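Local coordinates for protein NDP-rhamnosyltransferase (Saccharopolyspora spinosa, PDB 3TSA) that is a glycosyltransferase of the GT-B fold, with two Rossmann-like domains, related to erythromycin biosynthesis protein CIII, at residues 255-259 against 260-264; 80-83 against 84-88. All coordinates share one frame; numbering follows the deposited sequence.

Contact 1. Residues 255-259 against 260-264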
loop_
_atom_site.group_PDB
_atom_site.type_symbol
_atom_site.label_atom_id
_atom_site.label_comp_id
_atom_site.label_asym_id
_atom_site.label_seq_id
_atom_site.Cartn_x
_atom_site.Cartn_y
_atom_site.Cartn_z
ATOM N N ILE A 255 11.503 0.254 -22.759
ATOM C CA ILE A 255 10.435 -0.758 -22.987
ATOM C C ILE A 255 10.014 -1.328 -21.650
ATOM O O ILE A 255 10.828 -1.924 -20.895
ATOM C CB ILE A 255 10.887 -1.894 -23.942
ATOM C CG1 ILE A 255 11.171 -1.360 -25.331
ATOM C CG2 ILE A 255 9.769 -2.882 -24.149
ATOM C CD1 ILE A 255 12.173 -2.218 -26.116
ATOM N N ALA A 256 8.732 -1.095 -21.322
ATOM C CA ALA A 256 8.151 -1.480 -20.027
ATOM C C ALA A 256 7.051 -2.540 -20.261
ATOM O O ALA A 256 5.907 -2.176 -20.601
ATOM C CB ALA A 256 7.591 -0.232 -19.277
ATOM N N VAL A 257 7.394 -3.833 -20.175
ATOM C CA VAL A 257 6.417 -4.920 -20.361
ATOM C C VAL A 257 6.643 -5.906 -19.227
ATOM O O VAL A 257 7.709 -5.828 -18.614
ATOM C CB VAL A 257 6.505 -5.610 -21.740
ATOM C CG1 VAL A 257 6.332 -4.552 -22.851
ATOM C CG2 VAL A 257 7.784 -6.437 -21.877
ATOM N N PRO A 258 5.669 -6.798 -18.935
ATOM C CA PRO A 258 5.777 -7.746 -17.817
ATOM C C PRO A 258 6.916 -8.699 -18.038
ATOM O O PRO A 258 7.233 -8.999 -19.201
ATOM C CB PRO A 258 4.467 -8.543 -17.930
ATOM C CG PRO A 258 3.520 -7.518 -18.493
ATOM C CD PRO A 258 4.340 -6.905 -19.570
ATOM N N PRO A 259 7.495 -9.242 -16.958
ATOM C CA PRO A 259 8.638 -10.135 -17.065
ATOM C C PRO A 259 8.465 -11.262 -18.106
ATOM O O PRO A 259 9.376 -11.482 -18.944
ATOM C CB PRO A 259 8.745 -10.750 -15.653
ATOM C CG PRO A 259 8.088 -9.798 -14.742
ATOM C CD PRO A 259 7.008 -9.091 -15.567
ATOM N N GLU A 260 7.323 -11.952 -18.092
ATOM C CA GLU A 260 7.150 -13.087 -19.063
ATOM C C GLU A 260 7.042 -12.675 -20.540
ATOM O O GLU A 260 7.216 -13.500 -21.437
ATOM C CB GLU A 260 6.004 -14.012 -18.670
ATOM C CG GLU A 260 4.622 -13.449 -18.953
ATOM C CD GLU A 260 4.127 -12.452 -17.892
ATOM O OE1 GLU A 260 4.847 -12.077 -16.904
ATOM O OE2 GLU A 260 2.974 -12.030 -18.083
ATOM N N HIS A 261 6.793 -11.391 -20.801
ATOM C CA HIS A 261 6.759 -10.900 -22.180
ATOM C C HIS A 261 8.091 -10.330 -22.692
ATOM O O HIS A 261 8.169 -9.890 -23.837
ATOM C CB HIS A 261 5.608 -9.887 -22.371
ATOM C CG HIS A 261 4.248 -10.453 -22.078
ATOM N ND1 HIS A 261 3.621 -11.356 -22.908
ATOM C CD2 HIS A 261 3.367 -10.190 -21.075
ATOM C CE1 HIS A 261 2.444 -11.682 -22.393
ATOM N NE2 HIS A 261 2.258 -10.980 -21.292
ATOM N N ARG A 262 9.131 -10.369 -21.848
ATOM C CA ARG A 262 10.408 -9.766 -22.164
ATOM C C ARG A 262 11.153 -10.669 -23.153
ATOM O O ARG A 262 11.913 -10.196 -24.006
ATOM C CB ARG A 262 11.196 -9.455 -20.842
ATOM C CG ARG A 262 10.567 -8.229 -20.103
ATOM C CD ARG A 262 11.160 -7.892 -18.726
ATOM N NE ARG A 262 10.187 -7.089 -17.978
ATOM C CZ ARG A 262 10.215 -6.837 -16.677
ATOM N NH1 ARG A 262 11.184 -7.341 -15.946
ATOM N NH2 ARG A 262 9.254 -6.077 -16.106
ATOM N N ALA A 263 10.856 -11.968 -23.111
ATOM C CA ALA A 263 11.480 -12.917 -24.051
ATOM C C ALA A 263 11.101 -12.684 -25.539
ATOM O O ALA A 263 11.851 -13.046 -26.462
ATOM C CB ALA A 263 11.157 -14.371 -23.607
ATOM N N LEU A 264 9.961 -12.046 -25.764
ATOM C CA LEU A 264 9.536 -11.638 -27.106
ATOM C C LEU A 264 10.528 -10.664 -27.808
ATOM O O LEU A 264 10.530 -10.534 -29.028
ATOM C CB LEU A 264 8.130 -10.990 -27.030
ATOM C CG LEU A 264 6.966 -11.763 -26.378
ATOM C CD1 LEU A 264 5.671 -10.925 -26.248
ATOM C CD2 LEU A 264 6.667 -13.125 -27.156
#
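Arg262 reaches back across the turn and grips the carbonyl of Val257 side-on. Its NE lies 2.9 Å and its NH2 3.0 Å from Val257 O, which sits in the guanidinium plane. Two bonds on one acceptor fix the rotation of the group. The chain is extended from CG to NE (chi2 175°), which gives it the length to span the turn. Pro259 lies alongside, pointing the same way, and its N lies over one guanidinium face, toward the rim. On the aliphatic part, Val257 CG2 slides past Arg262 CG at 3.8 Å. His261 meets Pro258 obliquely: the pyrrolidine comes to the imidazole edge, with Pro258 CG 3.7 Å from His261 CD2. Two overlapping type I beta turns form the bend. His261 N donates to Pro258 O (2.9 Å) and Arg262 N to Pro259 O (3.1 Å). The bent chain of Glu260 brings OE1 near Pro258 CB; OE1 also forms a salt bridge with Arg227. Arg262 NH2 has a second partner in Ser277 OG. The turn follows strand 251-256 of the C-terminal sheet. Helix 227-233 packs on Pro258 and His261, helix 236-246 on Val257, and strand 272-274 on Arg262.

Contact 2. Residues 80-83 against 84-88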
loop_
_atom_site.group_PDB
_atom_site.type_symbol
_atom_site.label_atom_id
_atom_site.label_comp_id
_atom_site.label_asym_id
_atom_site.label_seq_id
_atom_site.Cartn_x
_atom_site.Cartn_y
_atom_site.Cartn_z
ATOM N N ASP A 80 -22.808 1.387 -31.561
ATOM C CA ASP A 80 -23.985 1.568 -32.497
ATOM C C ASP A 80 -23.978 0.564 -33.660
ATOM O O ASP A 80 -24.753 0.702 -34.622
ATOM C CB ASP A 80 -23.939 2.931 -33.144
ATOM C CG ASP A 80 -23.892 4.077 -32.154
ATOM O OD1 ASP A 80 -24.574 4.017 -31.089
ATOM O OD2 ASP A 80 -23.210 5.092 -32.493
ATOM N N THR A 81 -23.165 -0.464 -33.605
ATOM C CA THR A 81 -23.233 -1.505 -34.592
ATOM C C THR A 81 -23.671 -2.798 -33.952
ATOM O O THR A 81 -23.601 -2.948 -32.716
ATOM C CB THR A 81 -21.902 -1.749 -35.336
ATOM O OG1 THR A 81 -20.947 -2.397 -34.464
ATOM C CG2 THR A 81 -21.365 -0.463 -35.975
ATOM N N GLU A 82 -24.085 -3.760 -34.787
ATOM C CA GLU A 82 -24.469 -5.078 -34.292
ATOM C C GLU A 82 -23.327 -5.866 -33.673
ATOM O O GLU A 82 -23.521 -6.561 -32.631
ATOM C CB GLU A 82 -25.106 -5.881 -35.429
ATOM C CG GLU A 82 -24.926 -7.395 -35.283
ATOM C CD GLU A 82 -25.958 -8.014 -34.348
ATOM O OE1 GLU A 82 -27.065 -7.425 -34.175
ATOM O OE2 GLU A 82 -25.661 -9.109 -33.793
ATOM N N ALA A 83 -22.136 -5.756 -34.269
ATOM C CA ALA A 83 -20.997 -6.550 -33.823
ATOM C C ALA A 83 -20.605 -5.979 -32.472
ATOM O O ALA A 83 -20.135 -6.737 -31.617
ATOM C CB ALA A 83 -19.786 -6.431 -34.788
ATOM N N GLY A 84 -20.742 -4.661 -32.331
ATOM C CA GLY A 84 -20.254 -3.932 -31.098
ATOM C C GLY A 84 -21.191 -4.254 -29.939
ATOM O O GLY A 84 -20.765 -4.619 -28.826
ATOM N N ARG A 85 -22.492 -4.180 -30.224
ATOM C CA ARG A 85 -23.537 -4.577 -29.246
ATOM C C ARG A 85 -23.304 -5.999 -28.778
ATOM O O ARG A 85 -23.360 -6.236 -27.565
ATOM C CB ARG A 85 -24.982 -4.451 -29.782
ATOM C CG ARG A 85 -25.397 -3.071 -30.077
ATOM C CD ARG A 85 -26.948 -2.934 -30.223
ATOM N NE ARG A 85 -27.290 -1.747 -31.038
ATOM C CZ ARG A 85 -27.067 -0.458 -30.705
ATOM N NH1 ARG A 85 -27.455 0.525 -31.541
ATOM N NH2 ARG A 85 -26.462 -0.123 -29.560
ATOM N N GLN A 86 -23.058 -6.962 -29.683
ATOM C CA GLN A 86 -22.857 -8.369 -29.246
ATOM C C GLN A 86 -21.665 -8.540 -28.320
ATOM O O GLN A 86 -21.709 -9.322 -27.367
ATOM C CB GLN A 86 -22.551 -9.263 -30.451
ATOM C CG GLN A 86 -23.767 -9.781 -31.210
ATOM C CD GLN A 86 -23.334 -10.868 -32.234
ATOM O OE1 GLN A 86 -24.124 -11.704 -32.667
ATOM N NE2 GLN A 86 -22.063 -10.837 -32.605
ATOM N N LEU A 87 -20.557 -7.841 -28.612
ATOM C CA LEU A 87 -19.389 -7.967 -27.740
ATOM C C LEU A 87 -19.726 -7.500 -26.364
ATOM O O LEU A 87 -19.356 -8.186 -25.417
ATOM C CB LEU A 87 -18.204 -7.147 -28.221
ATOM C CG LEU A 87 -17.363 -7.654 -29.404
ATOM C CD1 LEU A 87 -16.414 -6.469 -29.740
ATOM C CD2 LEU A 87 -16.562 -8.916 -29.130
ATOM N N TRP A 88 -20.344 -6.309 -26.260
ATOM C CA TRP A 88 -20.640 -5.740 -24.933
ATOM C C TRP A 88 -21.754 -6.558 -24.263
ATOM O O TRP A 88 -21.686 -6.786 -23.062
ATOM C CB TRP A 88 -20.980 -4.265 -25.020
ATOM C CG TRP A 88 -19.737 -3.461 -25.293
ATOM C CD1 TRP A 88 -19.295 -2.963 -26.492
ATOM C CD2 TRP A 88 -18.793 -3.065 -24.305
ATOM N NE1 TRP A 88 -18.097 -2.284 -26.295
ATOM C CE2 TRP A 88 -17.769 -2.329 -24.963
ATOM C CE3 TRP A 88 -18.701 -3.286 -22.925
ATOM C CZ2 TRP A 88 -16.648 -1.819 -24.255
ATOM C CZ3 TRP A 88 -17.656 -2.762 -22.226
ATOM C CH2 TRP A 88 -16.650 -2.002 -22.864
HETATM O O HOH W 1 -19.111 -9.013 -32.351
#
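Thr81 places OG1 between its own backbone N and carbonyl carbon (chi1 72°), and this turns the hydroxyl toward Gly84. Glu82 is bent at chi2 (82°), which turns its carboxylate toward Gln86, one turn on. Thr81 is the N-cap of helix 82-113. Its OG1 accepts from Gly84 N at 3.1 Å, the N-cap bond to an amide of the first turn. The same hydroxyl is also bonded to Gln78 O, which gives it two partners. The regular helical pattern starts here: Arg85 N donates to Thr81 O (3.0 Å), Gln86 N to Glu82 O (3.0 Å) and Leu87 N to Ala83 O (3.2 Å).

Glu82 and Gln86 meet without a bond. Glu82 OE2 is 3.2 Å from Gln86 OE1, both acceptors, with the carboxylate and amide planes 69° apart. A water bonds to Ala83 O at 2.6 Å and reaches Gln86 NE2 weakly. Arg85 runs back past Thr81 O, and one face of its guanidinium lies over the backbone of Asp80, toward the rim. Asp80 OD1 stays 4.5 Å from Arg85 NH1, beyond a salt bridge. Acidic Asp80 and Glu82 at this end probably suit the positive pole of the helix dipole.

Past the cap, Trp88 is buried: it packs on Pro151 and Phe152 of helix 151-166 and bonds through NE1 to Phe76 O. Leu87 touches Asn73 and Phe76 in the loop before the helix and Arg85 also reaches Pro151, while most of the cap itself faces the surface.

From the N terminus, the chain meets contact 2 first. It closes the turn where the loop ahead of helix 82-113 becomes that helix, which then leads on to strand 117-121 of the N-terminal parallel sheet. Contact 1 follows much later. It closes the turn that leaves strand 251-256, on the way to the neighbouring strand 272-274 of the C-terminal sheet. The two are in series and neither nest nor cross. The centres of contact 1 and contact 2 are about 32 Å apart. Their nearest atoms are about 20 Å apart, so they do not meet. One marks the start of a helix and the other the end of a strand, each in its own half of the GT-B fold.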